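Local coordinates for cupin type-2 domain-containing protein (Klebsiella pneumoniae subsp. pneumoniae MGH 78578, PDB 3H8U), which is of unknown function but belongs to the cupin family of double-stranded beta-helix proteins and probably binds a metal ion, at residues 62-67 against 107-112. Sequence-based numbering, arbitrary orientation.
Sequences DTWTVI and FIFVSV
Trp64 and Phe109 lie face to face, the six-membered ring of the indole and the phenyl ring having centroids 4.0 Å apart and planes inclined by 25°. The tilt brings the CE2 corner of Phe109 down over the middle of the indole, 3.2 Å from Trp64 CD2. Phe109 reaches it because its CG sits between the backbone N and the carbonyl carbon (chi1 65°), which leans the ring toward the Ser111 end of its own strand and over the indole. Phe107 joins from farther along: its rim faces Trp64 CZ3, and its CE1 touches Val66 CG1 at 3.7 Å. At the other end of the same face the contact turns polar. Ser111 OG donates to Asp62 OD1 (2.7 Å) on the syn side of the carboxylate, while Trp64 NE1 gives its N-H to Asp62 OD2 (3.0 Å) from well above the carboxylate plane. OD2 also has a hydrogen bond with NE2 of His97, so three such bonds hold this buried carboxylate and limit its rotation, and the indole is pinned in turn. Behind the side chains, Thr63 with Val112 and Thr65 with Val110 are antiparallel hydrogen-bonded pairs, and Ile67 N reaches Ile108 O at 2.7 Å. On the reverse face, Thr65 and Val110 pack against Val110 and Thr65 of the second subunit. Trp44 stacks on Phe109, Tyr73 meets Trp64 edge to face, and Leu83 and Ala99 from the facing sheet close over the aromatic cluster. Strands 61-68 and 107-114 are neighbours in one sheet of the cupin double-stranded beta-helix, with one face lining the barrel interior and the other the dimer interface.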
loop_
_atom_site.group_PDB
_atom_site.type_symbol
_atom_site.label_atom_id
_atom_site.label_comp_id
_atom_site.label_asym_id
_atom_site.label_seq_id
_atom_site.Cartn_x
_atom_site.Cartn_y
_atom_site.Cartn_z
ATOM N N ASP A 62 5.150 8.803 -3.583
ATOM C CA ASP A 62 4.260 8.521 -2.485
ATOM C C ASP A 62 2.985 7.869 -3.027
ATOM O O ASP A 62 2.200 8.483 -3.760
ATOM C CB ASP A 62 3.922 9.807 -1.734
ATOM C CG ASP A 62 3.201 9.562 -0.418
ATOM O OD1 ASP A 62 2.949 8.376 -0.046
ATOM O OD2 ASP A 62 2.894 10.595 0.252
ATOM N N THR A 63 2.821 6.608 -2.680
ATOM C CA THR A 63 1.687 5.810 -3.105
ATOM C C THR A 63 0.754 5.616 -1.908
ATOM O O THR A 63 1.156 5.050 -0.882
ATOM C CB THR A 63 2.122 4.418 -3.658
ATOM O OG1 THR A 63 3.054 4.606 -4.732
ATOM C CG2 THR A 63 0.884 3.684 -4.204
ATOM N N TRP A 64 -0.485 6.099 -2.043
ATOM C CA TRP A 64 -1.486 5.936 -1.016
ATOM C C TRP A 64 -2.503 4.881 -1.374
ATOM O O TRP A 64 -3.019 4.854 -2.484
ATOM C CB TRP A 64 -2.284 7.220 -0.783
ATOM C CG TRP A 64 -1.553 8.423 -0.349
ATOM C CD1 TRP A 64 -0.225 8.552 -0.088
ATOM C CD2 TRP A 64 -2.145 9.694 -0.053
ATOM N NE1 TRP A 64 0.042 9.818 0.349
ATOM C CE2 TRP A 64 -1.111 10.547 0.363
ATOM C CE3 TRP A 64 -3.461 10.185 -0.088
ATOM C CZ2 TRP A 64 -1.331 11.866 0.742
ATOM C CZ3 TRP A 64 -3.686 11.503 0.290
ATOM C CH2 TRP A 64 -2.631 12.330 0.701
ATOM N N THR A 65 -2.824 4.013 -0.407
ATOM C CA THR A 65 -3.918 3.064 -0.590
ATOM C C THR A 65 -4.999 3.373 0.451
ATOM O O THR A 65 -4.766 3.309 1.651
ATOM C CB THR A 65 -3.414 1.591 -0.495
ATOM O OG1 THR A 65 -2.553 1.303 -1.598
ATOM C CG2 THR A 65 -4.588 0.645 -0.530
ATOM N N VAL A 66 -6.195 3.709 -0.022
ATOM C CA VAL A 66 -7.238 4.166 0.861
ATOM C C VAL A 66 -8.017 2.980 1.470
ATOM O O VAL A 66 -8.615 2.152 0.742
ATOM C CB VAL A 66 -8.183 5.177 0.149
ATOM C CG1 VAL A 66 -9.176 5.695 1.147
ATOM C CG2 VAL A 66 -7.383 6.359 -0.464
ATOM N N ILE A 67 -7.983 2.910 2.800
ATOM C CA ILE A 67 -8.671 1.883 3.615
ATOM C C ILE A 67 -10.123 2.244 3.897
ATOM O O ILE A 67 -11.021 1.399 3.824
ATOM C CB ILE A 67 -7.955 1.700 5.011
ATOM C CG1 ILE A 67 -6.463 1.342 4.842
ATOM C CG2 ILE A 67 -8.619 0.650 5.835
ATOM C CD1 ILE A 67 -6.256 0.126 3.959
ATOM N N PHE A 107 -11.135 9.187 7.261
ATOM C CA PHE A 107 -10.357 8.921 6.055
ATOM C C PHE A 107 -9.044 8.278 6.489
ATOM O O PHE A 107 -8.270 8.898 7.217
ATOM C CB PHE A 107 -10.139 10.238 5.311
ATOM C CG PHE A 107 -9.197 10.150 4.140
ATOM C CD1 PHE A 107 -9.447 9.277 3.091
ATOM C CD2 PHE A 107 -8.093 10.989 4.052
ATOM C CE1 PHE A 107 -8.588 9.217 1.974
ATOM C CE2 PHE A 107 -7.234 10.934 2.913
ATOM C CZ PHE A 107 -7.490 10.029 1.896
ATOM N N ILE A 108 -8.840 7.009 6.108
ATOM C CA ILE A 108 -7.670 6.270 6.547
ATOM C C ILE A 108 -6.970 5.666 5.337
ATOM O O ILE A 108 -7.595 4.994 4.505
ATOM C CB ILE A 108 -8.066 5.167 7.590
ATOM C CG1 ILE A 108 -8.719 5.786 8.820
ATOM C CG2 ILE A 108 -6.847 4.344 8.010
ATOM C CD1 ILE A 108 -9.333 4.799 9.776
ATOM N N PHE A 109 -5.665 5.887 5.258
ATOM C CA PHE A 109 -4.877 5.350 4.162
ATOM C C PHE A 109 -3.486 4.956 4.608
ATOM O O PHE A 109 -3.003 5.385 5.648
ATOM C CB PHE A 109 -4.811 6.311 2.961
ATOM C CG PHE A 109 -4.101 7.580 3.227
ATOM C CD1 PHE A 109 -4.763 8.641 3.845
ATOM C CD2 PHE A 109 -2.785 7.748 2.853
ATOM C CE1 PHE A 109 -4.125 9.836 4.077
ATOM C CE2 PHE A 109 -2.122 8.950 3.099
ATOM C CZ PHE A 109 -2.812 10.006 3.691
ATOM N N VAL A 110 -2.902 4.093 3.793
ATOM C CA VAL A 110 -1.560 3.616 3.976
ATOM C C VAL A 110 -0.744 4.313 2.903
ATOM O O VAL A 110 -0.999 4.151 1.709
ATOM C CB VAL A 110 -1.478 2.102 3.802
ATOM C CG1 VAL A 110 0.033 1.636 3.821
ATOM C CG2 VAL A 110 -2.306 1.404 4.877
ATOM N N SER A 111 0.260 5.049 3.358
ATOM C CA SER A 111 1.242 5.694 2.504
ATOM C C SER A 111 2.560 4.907 2.439
ATOM O O SER A 111 3.143 4.587 3.491
ATOM C CB SER A 111 1.547 7.091 3.049
ATOM O OG SER A 111 2.737 7.609 2.491
ATOM N N VAL A 112 3.022 4.646 1.211
ATOM C CA VAL A 112 4.331 4.062 0.984
ATOM C C VAL A 112 5.162 5.077 0.194
ATOM O O VAL A 112 4.895 5.298 -0.982
ATOM C CB VAL A 112 4.252 2.718 0.235
ATOM C CG1 VAL A 112 5.691 2.092 0.068
ATOM C CG2 VAL A 112 3.296 1.755 0.955
HETATM O O HOH W 1 5.592 4.537 -3.804
#